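Local coordinates for protein Niban 2 (Homo sapiens, PDB 7CTP) that may suppress apoptosis and promote melanoma cell invasion, and has been linked to cadherin binding and transcriptional coactivation, at residues A[1-6]-A[267-272]; A[37-42]-A[299-304]; A[86-91]-A[101-106]; A[320-325]-A[534-539]; A[407-412]-A[431-436]. All coordinates share one frame; numbering follows the deposited sequence.

Overall arrangement
Three of the five contacts share helix 260-337, the longest helix of this largely helical chain. Contact 1 lies near its start, where the N-terminal turn of the protein rests on it; contact 2 lies further along, its centre 46 Å from that of contact 1, against helix 10-48; contact 4 comes near its end, against helix 532-555. Contacts 2 and 4 touch through V37 CG1 and N534 ND2, 3.6 Å apart. Contact 3 belongs to the PH domain, on the other side of the chain's centre from both of them, 58 Å from contact 4 between centres. Contact 5 is the most central, about 14 Å from contacts 3 and 4 at the nearest atoms.

Contact 1 of 5, residues A[1-6]-A[267-272]; sequences GDVLST and WIQISD
V3 and L4 lay the N-terminal helical turn on the long helix 260-337, meeting Q269 and I270. The apolar part is small. V3 CG2 sits 3.8 Å from I270 CD1, while L4 sends CD2 over the backbone of the long helix, 3.7 Å from Q269 O and 4.0 Å from Q269 CG. With chi1 at 53°, the other methyl of V3 is wedged between its own N and carbonyl carbon, facing the amide end of Q269: CG1 lies 3.1 Å from Q269 OE1, so short that the exact placing of the amide is doubtful. A serine in place of Q269 would probably leave V3 CG1 without its main neighbour and open a gap beside L4 CD2. This short helix, 3-7, precedes helix 10-48 and follows G1, which carries an N-myristoyl group in the cell, absent from this model. The N-terminal piece keeps its polar bonds within its own turn, where D2 is the N-cap: S5 N donates to D2 OD1 at 2.8 Å, from above the carboxylate plane, and L4 N weakly.

Contact 2 of 5, residues A[37-42]-A[299-304]; sequences VALFNS and AMQAVI
L39 points from helix 37-42 straight at helix 299-304, and its forked end fits among three side chains there. CG lies anti to the backbone N (chi1 180°), which carries the branch across the gap. CD2 then meets M300 CB at 3.6 Å, on the root of the methionine, whose extended chain leads SD and CE away from L39. I304 comes in obliquely, bringing CD1 to within 3.7 Å of L39 CG. Q301 crosses the leucine at about a right angle and offers its aliphatic CG, 4.1 Å from L39 CD2; its amide oxygen is taken up by Q297, one turn earlier on the same helix. F40 works on the other branch of I304: ring atom CD1 is 3.8 Å from I304 CG2. Between them L39 and F40 thus clasp the isoleucine, one at its CD1 end and one at its CG2 methyl. The two helix segments cross at -49° with their axes 10.3 Å apart at closest approach, a purely apolar helix-helix interface. Further along helix 260-337, M308, I311 and K315 also touch the F40 ring, M43 of helix 10-48 adds to the packing on Q301 and I304, and the loop residues R528 and F529 lie against M300 and I304.

Contact 3 of 5, residues A[86-91]-A[101-106]; sequences NRFSLV and ENKAAY
N86 meets the turn at E101 and N102 within the PH domain, where strand 84-91 pairs with strand 97-100 and the chain leaving that hairpin folds back over the first strand as the short helix 103-107. Its ND2 lies 3.6 Å from E101 O, without a hydrogen bond, and 4.1 Å from N102 CB, while N102 serves as N-cap, its OD1 accepting from A105 N at 2.8 Å. R87 starts off away from the turn but bends at chi2 (-81°), bringing NH1 back to 3.7 Å from E101 O; the carboxylate of E101 stays farther off, with a long, weak ion pair to R113. F88 is the centre of the contact. Its CG is anti to the backbone N, which sends the ring under the helix, where K103 CB lies over one face in a CH-pi contact, 4.0 Å from the centroid. On Y106 the roles are reversed: F88 CE2 sits above the tyrosine ring face, 3.5 Å from Y106 CD2, the two ring planes being inclined at 39°. Replacing F88 by an alanine would probably open a gap between strand and helix, taking the support from K103's aliphatic chain and from the tyrosine ring face. Two residues on, L90 approaches the far end of Y106 at about a right angle, its CD1 3.4 Å from both CZ and OH.

Contact 4 of 5, residues A[320-325]-A[534-539]; sequences SKIRAF and NTYEEV
An apolar crossing of two helices joins I322 and R323, near the end of the long helix 260-337, to T535, Y536 and V539 near the start of helix 532-555. I322 enters with both branches. Its CD1 passes between T535 and Y536, 3.9 Å from T535 CG2 and 3.8 Å from the backbone Y536 N, while the CG2 methyl comes up to the tyrosine at the ring edge, near its plane and 3.9 Å from Y536 CD1. The same methyl is 4.2 Å from V539 CG2. The axes of these segments lie 9.5 Å apart and cross at -56°, a steep all-helical packing in which side chains of the last helix pack on the C-terminal part of the longest one. T535 gives this interface its methyl: with OG1 beside its own N (chi1 -57°), the hydroxyl bonds to L531 O, back along the chain. R323 contributes only its aliphatic stem, CG lying 3.8 Å from V539 CG1; beyond it the chain bends at chi3 and the guanidinium forms a salt bridge with E316. Y536 is also touched by L504, L507 and C511 of helix 464-511, and I326 touches both Y536 and V539.

Contact 5 of 5, residues A[407-412]-A[431-436]; sequences KMESLR and RAQIHM
M408 hangs from the loop that follows helix 402-405 and drops its side chain onto helix 422-455, where A432, Q433 and M436 receive it: a loop-on-helix contact in the buried middle of the helical body. The methionine is folded rather than extended. CG stands beside its backbone N (chi1 -65°), and further bends at chi2 (-51°) and chi3 (-56°) curl the thioether back so that CE rests 3.7 Å from A432 CB. M436 has the contrary shape, running out straight from its helix until its terminal methyl CE comes within 3.6 Å of M408 SD; the two chains meet obliquely, one coiled and one stretched. Q433, also extended beyond CG, slides past M408 in the opposite direction, with NE2 3.9 Å from M408 CB. Its amide is held at both ends from elsewhere: OE1 accepts from R191, and NE2 donates to Y405 O, just ahead of the loop. F357 and V360 of helix 342-378 pack on M436, and T353 of that helix touches M408. E409 turns its carboxylate toward the same glutamine but joins it through solvent: one water donates to E409 OE1 at 3.1 Å and accepts from Q433 NE2 at 3.0 Å.

Contact 1 of 5, residues A[1-6]-A[267-272]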
# COMPACT_ATOMS: atom_id res chain seq x y z
N GLY A 1 33.10 23.60 -1.19
CA GLY A 1 32.58 22.46 -1.92
C GLY A 1 31.07 22.44 -2.06
O GLY A 1 30.38 23.32 -1.54
N ASP A 2 30.56 21.43 -2.76
CA ASP A 2 29.13 21.32 -3.01
C ASP A 2 28.39 21.02 -1.71
O ASP A 2 28.98 20.85 -0.64
CB ASP A 2 28.85 20.26 -4.07
CG ASP A 2 29.25 18.87 -3.62
OD1 ASP A 2 28.55 18.29 -2.77
OD2 ASP A 2 30.29 18.36 -4.11
N VAL A 3 27.06 20.95 -1.82
CA VAL A 3 26.22 20.84 -0.63
C VAL A 3 26.44 19.50 0.06
O VAL A 3 26.49 19.43 1.30
CB VAL A 3 24.74 21.06 -1.00
CG1 VAL A 3 24.34 20.13 -2.13
CG2 VAL A 3 23.85 20.86 0.22
N LEU A 4 26.59 18.43 -0.71
CA LEU A 4 26.71 17.10 -0.12
C LEU A 4 28.09 16.89 0.49
O LEU A 4 28.22 16.31 1.57
CB LEU A 4 26.40 16.03 -1.16
CG LEU A 4 24.97 15.97 -1.70
CD1 LEU A 4 24.77 14.78 -2.61
CD2 LEU A 4 23.93 15.96 -0.57
N SER A 5 29.14 17.38 -0.18
CA SER A 5 30.48 17.19 0.36
C SER A 5 30.67 18.03 1.61
O SER A 5 31.43 17.64 2.51
CB SER A 5 31.53 17.55 -0.68
OG SER A 5 31.38 18.90 -1.10
N THR A 6 29.98 19.17 1.70
CA THR A 6 30.12 20.05 2.86
C THR A 6 29.36 19.51 4.06
O THR A 6 29.92 19.41 5.16
CB THR A 6 29.62 21.45 2.51
OG1 THR A 6 30.36 21.94 1.38
CG2 THR A 6 29.82 22.38 3.71
N TRP A 267 18.04 21.33 1.05
CA TRP A 267 17.60 20.31 2.00
C TRP A 267 17.08 19.07 1.26
O TRP A 267 17.33 17.94 1.69
CB TRP A 267 16.53 20.85 2.95
CG TRP A 267 15.93 19.71 3.69
CD1 TRP A 267 14.70 19.15 3.48
CD2 TRP A 267 16.57 18.91 4.69
NE1 TRP A 267 14.53 18.07 4.31
CE2 TRP A 267 15.66 17.90 5.07
CE3 TRP A 267 17.82 18.97 5.31
CZ2 TRP A 267 15.96 16.95 6.05
CZ3 TRP A 267 18.12 18.02 6.29
CH2 TRP A 267 17.20 17.03 6.64
N ILE A 268 16.37 19.27 0.15
CA ILE A 268 15.87 18.14 -0.63
C ILE A 268 17.04 17.28 -1.12
O ILE A 268 16.97 16.05 -1.10
CB ILE A 268 15.00 18.64 -1.80
CG1 ILE A 268 13.67 19.19 -1.28
CG2 ILE A 268 14.77 17.50 -2.82
CD1 ILE A 268 13.01 20.20 -2.21
N GLN A 269 18.12 17.93 -1.56
CA GLN A 269 19.29 17.18 -2.02
C GLN A 269 19.94 16.40 -0.88
O GLN A 269 20.33 15.24 -1.05
CB GLN A 269 20.30 18.15 -2.65
CG GLN A 269 21.46 17.46 -3.35
CD GLN A 269 22.22 18.39 -4.28
OE1 GLN A 269 22.09 19.61 -4.19
NE2 GLN A 269 23.01 17.81 -5.18
N ILE A 270 20.07 17.03 0.29
CA ILE A 270 20.62 16.35 1.47
C ILE A 270 19.74 15.18 1.88
O ILE A 270 20.23 14.08 2.17
CB ILE A 270 20.80 17.35 2.62
CG1 ILE A 270 21.89 18.36 2.29
CG2 ILE A 270 21.10 16.59 3.94
CD1 ILE A 270 21.87 19.59 3.18
N SER A 271 18.42 15.40 1.92
CA SER A 271 17.50 14.35 2.34
C SER A 271 17.60 13.13 1.43
O SER A 271 17.59 11.98 1.90
CB SER A 271 16.07 14.88 2.35
OG SER A 271 15.17 13.94 2.89
N ASP A 272 17.66 13.36 0.11
CA ASP A 272 17.76 12.24 -0.81
C ASP A 272 19.03 11.43 -0.58
O ASP A 272 19.02 10.20 -0.67
CB ASP A 272 17.73 12.70 -2.27
CG ASP A 272 17.87 11.52 -3.23
OD1 ASP A 272 16.90 10.73 -3.35
OD2 ASP A 272 18.94 11.34 -3.83

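Contact 2 of 5, residues A[37-42]-A[299-304]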
# COMPACT_ATOMS: atom_id res chain seq x y z
N VAL A 37 4.68 -15.14 16.15
CA VAL A 37 3.26 -14.92 16.37
C VAL A 37 2.51 -14.97 15.05
O VAL A 37 1.47 -15.63 14.92
CB VAL A 37 3.02 -13.58 17.10
CG1 VAL A 37 1.52 -13.27 17.20
CG2 VAL A 37 3.68 -13.58 18.49
N ALA A 38 3.04 -14.29 14.03
CA ALA A 38 2.44 -14.34 12.70
C ALA A 38 2.42 -15.76 12.16
O ALA A 38 1.44 -16.17 11.52
CB ALA A 38 3.21 -13.43 11.74
N LEU A 39 3.49 -16.52 12.40
CA LEU A 39 3.54 -17.92 11.96
C LEU A 39 2.48 -18.74 12.67
O LEU A 39 1.75 -19.52 12.03
CB LEU A 39 4.93 -18.49 12.23
CG LEU A 39 5.15 -19.96 11.84
CD1 LEU A 39 5.03 -20.13 10.33
CD2 LEU A 39 6.52 -20.42 12.32
N PHE A 40 2.36 -18.59 13.98
CA PHE A 40 1.34 -19.33 14.72
C PHE A 40 -0.06 -18.99 14.21
O PHE A 40 -0.90 -19.89 14.03
CB PHE A 40 1.44 -19.04 16.21
CG PHE A 40 0.31 -19.64 17.00
CD1 PHE A 40 0.32 -20.98 17.32
CD2 PHE A 40 -0.78 -18.87 17.37
CE1 PHE A 40 -0.73 -21.55 18.02
CE2 PHE A 40 -1.84 -19.43 18.07
CZ PHE A 40 -1.80 -20.77 18.40
N ASN A 41 -0.35 -17.70 14.01
CA ASN A 41 -1.70 -17.33 13.58
C ASN A 41 -2.04 -17.90 12.21
O ASN A 41 -3.17 -18.36 11.97
CB ASN A 41 -1.86 -15.81 13.57
CG ASN A 41 -1.85 -15.20 14.96
OD1 ASN A 41 -2.22 -15.85 15.94
ND2 ASN A 41 -1.43 -13.94 15.05
N SER A 42 -1.07 -17.90 11.30
CA SER A 42 -1.30 -18.42 9.96
C SER A 42 -1.49 -19.93 10.02
O SER A 42 -2.41 -20.48 9.41
CB SER A 42 -0.15 -18.05 9.03
OG SER A 42 -0.30 -18.65 7.75
N ALA A 299 11.68 -25.43 12.30
CA ALA A 299 11.67 -25.87 13.69
C ALA A 299 10.47 -25.29 14.43
O ALA A 299 9.80 -26.00 15.20
CB ALA A 299 12.97 -25.48 14.38
N MET A 300 10.17 -24.01 14.19
CA MET A 300 9.00 -23.39 14.82
C MET A 300 7.71 -24.04 14.37
O MET A 300 6.80 -24.25 15.18
CB MET A 300 8.97 -21.89 14.50
CG MET A 300 10.03 -21.10 15.21
SD MET A 300 9.77 -19.37 14.85
CE MET A 300 11.22 -18.68 15.60
N GLN A 301 7.60 -24.36 13.07
CA GLN A 301 6.40 -25.02 12.56
C GLN A 301 6.16 -26.34 13.28
O GLN A 301 5.01 -26.67 13.62
CB GLN A 301 6.52 -25.24 11.05
CG GLN A 301 6.54 -23.92 10.27
CD GLN A 301 6.86 -24.11 8.80
OE1 GLN A 301 7.04 -23.14 8.07
NE2 GLN A 301 6.91 -25.36 8.36
N ALA A 302 7.22 -27.10 13.54
CA ALA A 302 7.06 -28.39 14.20
C ALA A 302 6.51 -28.22 15.61
O ALA A 302 5.63 -28.98 16.04
CB ALA A 302 8.39 -29.13 14.23
N VAL A 303 7.00 -27.21 16.34
CA VAL A 303 6.51 -26.98 17.70
C VAL A 303 5.06 -26.52 17.67
O VAL A 303 4.23 -26.99 18.46
CB VAL A 303 7.41 -25.97 18.44
CG1 VAL A 303 6.79 -25.60 19.77
CG2 VAL A 303 8.83 -26.54 18.62
N ILE A 304 4.72 -25.60 16.76
CA ILE A 304 3.35 -25.11 16.64
C ILE A 304 2.39 -26.25 16.31
O ILE A 304 1.30 -26.36 16.89
CB ILE A 304 3.26 -24.00 15.58
CG1 ILE A 304 3.92 -22.72 16.09
CG2 ILE A 304 1.79 -23.76 15.17
CD1 ILE A 304 4.30 -21.74 14.97

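Contact 3 of 5, residues A[86-91]-A[101-106]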
# COMPACT_ATOMS: atom_id res chain seq x y z
N ASN A 86 14.95 17.00 -23.38
CA ASN A 86 14.04 15.94 -23.79
C ASN A 86 14.52 14.62 -23.21
O ASN A 86 15.73 14.39 -23.07
CB ASN A 86 13.96 15.84 -25.31
CG ASN A 86 13.19 14.60 -25.77
OD1 ASN A 86 11.96 14.61 -25.85
ND2 ASN A 86 13.91 13.51 -26.04
N ARG A 87 13.57 13.76 -22.85
CA ARG A 87 13.88 12.41 -22.43
C ARG A 87 12.82 11.48 -22.99
O ARG A 87 11.63 11.79 -22.94
CB ARG A 87 13.94 12.27 -20.90
CG ARG A 87 15.15 12.90 -20.25
CD ARG A 87 16.37 12.00 -20.34
NE ARG A 87 17.55 12.62 -19.76
CZ ARG A 87 18.36 13.46 -20.41
NH1 ARG A 87 18.11 13.77 -21.67
NH2 ARG A 87 19.41 13.98 -19.79
N PHE A 88 13.26 10.36 -23.56
CA PHE A 88 12.33 9.29 -23.89
C PHE A 88 12.01 8.55 -22.61
O PHE A 88 12.92 8.00 -21.96
CB PHE A 88 12.90 8.34 -24.94
CG PHE A 88 11.97 7.23 -25.31
CD1 PHE A 88 10.76 7.49 -25.92
CD2 PHE A 88 12.30 5.91 -25.02
CE1 PHE A 88 9.89 6.46 -26.26
CE2 PHE A 88 11.43 4.87 -25.35
CZ PHE A 88 10.24 5.14 -25.97
N SER A 89 10.74 8.55 -22.22
CA SER A 89 10.31 8.04 -20.93
C SER A 89 9.46 6.80 -21.16
O SER A 89 8.52 6.83 -21.96
CB SER A 89 9.54 9.11 -20.16
OG SER A 89 8.73 8.53 -19.15
N LEU A 90 9.79 5.71 -20.47
CA LEU A 90 9.18 4.42 -20.71
C LEU A 90 8.74 3.81 -19.39
O LEU A 90 9.48 3.86 -18.40
CB LEU A 90 10.17 3.48 -21.42
CG LEU A 90 9.69 2.14 -22.01
CD1 LEU A 90 10.63 1.73 -23.12
CD2 LEU A 90 9.62 1.05 -20.96
N VAL A 91 7.55 3.23 -19.37
CA VAL A 91 7.06 2.51 -18.21
C VAL A 91 7.02 1.02 -18.53
O VAL A 91 6.12 0.57 -19.26
CB VAL A 91 5.67 3.00 -17.78
CG1 VAL A 91 5.15 2.13 -16.63
CG2 VAL A 91 5.74 4.46 -17.35
N GLU A 101 18.01 9.14 -22.89
CA GLU A 101 18.35 10.43 -23.48
C GLU A 101 17.38 10.79 -24.60
O GLU A 101 16.84 11.90 -24.65
CB GLU A 101 19.79 10.42 -23.99
CG GLU A 101 20.27 11.76 -24.55
CD GLU A 101 21.78 11.88 -24.59
OE1 GLU A 101 22.30 13.02 -24.49
OE2 GLU A 101 22.46 10.84 -24.72
N ASN A 102 17.13 9.85 -25.50
CA ASN A 102 16.10 9.99 -26.53
C ASN A 102 15.73 8.58 -26.97
O ASN A 102 16.31 7.59 -26.52
CB ASN A 102 16.58 10.86 -27.70
CG ASN A 102 17.99 10.54 -28.14
OD1 ASN A 102 18.36 9.38 -28.33
ND2 ASN A 102 18.80 11.58 -28.31
N LYS A 103 14.73 8.50 -27.85
CA LYS A 103 14.27 7.19 -28.31
C LYS A 103 15.30 6.51 -29.20
O LYS A 103 15.42 5.29 -29.17
CB LYS A 103 12.93 7.33 -29.03
CG LYS A 103 12.33 6.01 -29.50
CD LYS A 103 10.98 6.24 -30.16
CE LYS A 103 9.99 5.12 -29.83
NZ LYS A 103 8.93 4.95 -30.88
N ALA A 104 16.06 7.29 -29.97
CA ALA A 104 17.12 6.71 -30.79
C ALA A 104 18.17 6.04 -29.91
O ALA A 104 18.66 4.95 -30.25
CB ALA A 104 17.76 7.78 -31.67
N ALA A 105 18.52 6.65 -28.78
CA ALA A 105 19.43 6.00 -27.85
C ALA A 105 18.81 4.73 -27.29
O ALA A 105 19.51 3.73 -27.06
CB ALA A 105 19.82 6.96 -26.72
N TYR A 106 17.50 4.73 -27.07
CA TYR A 106 16.83 3.53 -26.59
C TYR A 106 16.91 2.41 -27.61
O TYR A 106 17.09 1.24 -27.24
CB TYR A 106 15.38 3.87 -26.24
CG TYR A 106 14.45 2.70 -26.03
CD1 TYR A 106 14.56 1.88 -24.91
CD2 TYR A 106 13.43 2.44 -26.92
CE1 TYR A 106 13.69 0.83 -24.71
CE2 TYR A 106 12.56 1.40 -26.74
CZ TYR A 106 12.69 0.59 -25.63
OH TYR A 106 11.81 -0.45 -25.44

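Contact 4 of 5, residues A[320-325]-A[534-539]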
# COMPACT_ATOMS: atom_id res chain seq x y z
N SER A 320 -7.49 -14.15 29.56
CA SER A 320 -8.46 -14.05 30.64
C SER A 320 -7.97 -13.11 31.73
O SER A 320 -8.76 -12.34 32.30
CB SER A 320 -8.76 -15.43 31.22
OG SER A 320 -7.66 -15.88 32.00
N LYS A 321 -6.67 -13.15 32.03
CA LYS A 321 -6.11 -12.28 33.06
C LYS A 321 -6.03 -10.83 32.57
O LYS A 321 -6.22 -9.89 33.36
CB LYS A 321 -4.72 -12.77 33.45
CG LYS A 321 -4.70 -14.17 34.03
CD LYS A 321 -5.45 -14.25 35.35
CE LYS A 321 -5.22 -15.61 36.00
NZ LYS A 321 -6.48 -16.19 36.55
N ILE A 322 -5.74 -10.64 31.29
CA ILE A 322 -5.73 -9.29 30.73
C ILE A 322 -7.14 -8.71 30.69
O ILE A 322 -7.36 -7.54 31.04
CB ILE A 322 -5.08 -9.32 29.33
CG1 ILE A 322 -3.60 -9.69 29.45
CG2 ILE A 322 -5.27 -7.98 28.62
CD1 ILE A 322 -2.94 -9.94 28.09
N ARG A 323 -8.12 -9.52 30.27
CA ARG A 323 -9.52 -9.11 30.26
C ARG A 323 -9.96 -8.62 31.63
O ARG A 323 -10.54 -7.53 31.76
CB ARG A 323 -10.40 -10.28 29.81
CG ARG A 323 -10.64 -10.38 28.34
CD ARG A 323 -11.68 -11.45 28.03
NE ARG A 323 -11.24 -12.34 26.96
CZ ARG A 323 -10.84 -13.60 27.15
NH1 ARG A 323 -10.83 -14.13 28.36
NH2 ARG A 323 -10.45 -14.33 26.11
N ALA A 324 -9.70 -9.42 32.66
CA ALA A 324 -10.05 -9.04 34.03
C ALA A 324 -9.52 -7.65 34.36
O ALA A 324 -10.18 -6.88 35.08
CB ALA A 324 -9.51 -10.07 35.02
N PHE A 325 -8.36 -7.30 33.82
CA PHE A 325 -7.68 -6.05 34.15
C PHE A 325 -8.24 -4.87 33.35
O PHE A 325 -8.48 -3.80 33.91
CB PHE A 325 -6.18 -6.23 33.91
CG PHE A 325 -5.39 -4.96 33.88
CD1 PHE A 325 -5.23 -4.19 35.02
CD2 PHE A 325 -4.76 -4.55 32.71
CE1 PHE A 325 -4.49 -3.02 34.99
CE2 PHE A 325 -4.01 -3.38 32.68
CZ PHE A 325 -3.88 -2.62 33.82
N ASN A 534 0.51 -8.52 21.96
CA ASN A 534 -0.41 -8.98 20.93
C ASN A 534 -1.69 -9.54 21.53
O ASN A 534 -2.78 -9.36 20.98
CB ASN A 534 0.25 -10.05 20.06
CG ASN A 534 1.30 -9.49 19.14
OD1 ASN A 534 2.22 -8.81 19.58
ND2 ASN A 534 1.16 -9.77 17.84
N THR A 535 -1.57 -10.28 22.63
CA THR A 535 -2.74 -10.82 23.30
C THR A 535 -3.62 -9.69 23.84
O THR A 535 -4.84 -9.69 23.66
CB THR A 535 -2.31 -11.76 24.42
OG1 THR A 535 -1.49 -12.80 23.87
CG2 THR A 535 -3.53 -12.39 25.09
N TYR A 536 -2.99 -8.70 24.47
CA TYR A 536 -3.70 -7.51 24.93
C TYR A 536 -4.42 -6.81 23.78
O TYR A 536 -5.59 -6.44 23.89
CB TYR A 536 -2.71 -6.57 25.62
CG TYR A 536 -3.19 -5.13 25.76
CD1 TYR A 536 -4.24 -4.81 26.60
CD2 TYR A 536 -2.56 -4.10 25.07
CE1 TYR A 536 -4.66 -3.49 26.75
CE2 TYR A 536 -2.97 -2.78 25.21
CZ TYR A 536 -4.02 -2.49 26.05
OH TYR A 536 -4.43 -1.18 26.19
N GLU A 537 -3.73 -6.64 22.65
CA GLU A 537 -4.36 -5.97 21.51
C GLU A 537 -5.53 -6.79 20.96
O GLU A 537 -6.52 -6.22 20.49
CB GLU A 537 -3.33 -5.68 20.42
CG GLU A 537 -2.30 -4.65 20.86
CD GLU A 537 -1.41 -4.18 19.73
OE1 GLU A 537 -1.64 -4.57 18.56
OE2 GLU A 537 -0.49 -3.38 20.01
N GLU A 538 -5.44 -8.12 21.02
CA GLU A 538 -6.57 -8.95 20.61
C GLU A 538 -7.74 -8.79 21.58
O GLU A 538 -8.91 -8.82 21.15
CB GLU A 538 -6.16 -10.43 20.54
CG GLU A 538 -5.20 -10.76 19.39
CD GLU A 538 -4.80 -12.23 19.36
OE1 GLU A 538 -3.68 -12.55 18.91
OE2 GLU A 538 -5.61 -13.08 19.80
N VAL A 539 -7.46 -8.63 22.87
CA VAL A 539 -8.53 -8.38 23.84
C VAL A 539 -9.24 -7.07 23.51
O VAL A 539 -10.48 -6.99 23.49
CB VAL A 539 -7.97 -8.37 25.27
CG1 VAL A 539 -8.98 -7.74 26.25
CG2 VAL A 539 -7.63 -9.79 25.71

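Contact 5 of 5, residues A[407-412]-A[431-436]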
# COMPACT_ATOMS: atom_id res chain seq x y z
N LYS A 407 -13.54 7.08 -8.61
CA LYS A 407 -14.64 7.05 -7.64
C LYS A 407 -14.14 7.23 -6.22
O LYS A 407 -14.90 7.69 -5.35
CB LYS A 407 -15.43 5.74 -7.76
CG LYS A 407 -16.09 5.51 -9.11
CD LYS A 407 -17.09 6.62 -9.44
CE LYS A 407 -17.94 6.22 -10.65
NZ LYS A 407 -18.61 7.40 -11.28
N MET A 408 -12.87 6.91 -5.95
CA MET A 408 -12.36 7.03 -4.59
C MET A 408 -11.90 8.43 -4.23
O MET A 408 -11.68 8.71 -3.05
CB MET A 408 -11.18 6.07 -4.36
CG MET A 408 -11.53 4.60 -4.42
SD MET A 408 -12.93 4.13 -3.40
CE MET A 408 -12.41 4.69 -1.78
N GLU A 409 -11.75 9.33 -5.21
CA GLU A 409 -11.15 10.62 -4.86
C GLU A 409 -12.08 11.51 -4.07
O GLU A 409 -11.62 12.49 -3.48
CB GLU A 409 -10.64 11.32 -6.12
CG GLU A 409 -9.33 10.69 -6.60
CD GLU A 409 -9.17 10.69 -8.10
OE1 GLU A 409 -8.62 9.71 -8.63
OE2 GLU A 409 -9.56 11.69 -8.74
N SER A 410 -13.37 11.18 -3.99
CA SER A 410 -14.27 11.90 -3.10
C SER A 410 -14.22 11.39 -1.66
O SER A 410 -14.92 11.94 -0.80
CB SER A 410 -15.71 11.84 -3.63
OG SER A 410 -16.20 10.51 -3.65
N LEU A 411 -13.42 10.37 -1.37
CA LEU A 411 -13.35 9.84 -0.01
C LEU A 411 -12.81 10.88 0.94
O LEU A 411 -11.77 11.50 0.68
CB LEU A 411 -12.47 8.59 0.04
CG LEU A 411 -12.24 8.06 1.46
CD1 LEU A 411 -13.56 7.64 2.09
CD2 LEU A 411 -11.24 6.91 1.48
N ARG A 412 -13.50 11.07 2.06
CA ARG A 412 -13.01 11.90 3.16
C ARG A 412 -13.42 11.24 4.47
O ARG A 412 -14.61 11.09 4.74
CB ARG A 412 -13.55 13.33 3.07
CG ARG A 412 -12.98 14.11 1.89
CD ARG A 412 -13.39 15.58 1.89
NE ARG A 412 -12.74 16.35 2.95
CZ ARG A 412 -13.29 16.63 4.12
NH1 ARG A 412 -14.52 16.21 4.39
NH2 ARG A 412 -12.63 17.34 5.03
N ARG A 431 -5.71 1.36 -0.96
CA ARG A 431 -6.10 -0.04 -0.79
C ARG A 431 -7.37 -0.35 -1.57
O ARG A 431 -7.45 -1.40 -2.22
CB ARG A 431 -6.29 -0.36 0.69
CG ARG A 431 -5.02 -0.16 1.51
CD ARG A 431 -4.81 -1.26 2.53
NE ARG A 431 -3.60 -1.02 3.32
CZ ARG A 431 -3.58 -0.91 4.65
NH1 ARG A 431 -2.44 -0.70 5.28
NH2 ARG A 431 -4.72 -1.02 5.33
N ALA A 432 -8.35 0.55 -1.55
CA ALA A 432 -9.58 0.31 -2.32
C ALA A 432 -9.29 0.17 -3.81
O ALA A 432 -9.87 -0.69 -4.49
CB ALA A 432 -10.59 1.43 -2.07
N GLN A 433 -8.39 1.00 -4.34
CA GLN A 433 -8.09 0.96 -5.76
C GLN A 433 -7.36 -0.33 -6.13
O GLN A 433 -7.61 -0.92 -7.19
CB GLN A 433 -7.28 2.19 -6.17
CG GLN A 433 -8.09 3.47 -6.01
CD GLN A 433 -7.30 4.73 -6.30
OE1 GLN A 433 -6.07 4.76 -6.19
NE2 GLN A 433 -8.02 5.80 -6.65
N ILE A 434 -6.46 -0.80 -5.26
CA ILE A 434 -5.78 -2.07 -5.53
C ILE A 434 -6.79 -3.21 -5.57
O ILE A 434 -6.71 -4.09 -6.45
CB ILE A 434 -4.67 -2.32 -4.50
CG1 ILE A 434 -3.42 -1.48 -4.84
CG2 ILE A 434 -4.29 -3.80 -4.44
CD1 ILE A 434 -2.76 -1.84 -6.16
N HIS A 435 -7.75 -3.22 -4.65
CA HIS A 435 -8.80 -4.24 -4.69
C HIS A 435 -9.58 -4.16 -6.00
O HIS A 435 -9.95 -5.20 -6.57
CB HIS A 435 -9.77 -4.09 -3.51
CG HIS A 435 -9.20 -4.49 -2.18
ND1 HIS A 435 -8.66 -5.73 -1.94
CD2 HIS A 435 -9.13 -3.82 -1.01
CE1 HIS A 435 -8.25 -5.80 -0.68
NE2 HIS A 435 -8.53 -4.65 -0.10
N MET A 436 -9.86 -2.95 -6.48
CA MET A 436 -10.59 -2.83 -7.75
C MET A 436 -9.80 -3.43 -8.89
O MET A 436 -10.37 -4.11 -9.76
CB MET A 436 -10.92 -1.36 -8.04
CG MET A 436 -11.97 -0.78 -7.14
SD MET A 436 -12.17 0.98 -7.46
CE MET A 436 -12.73 1.51 -5.85
O HOH W 1 -6.25 7.88 -7.82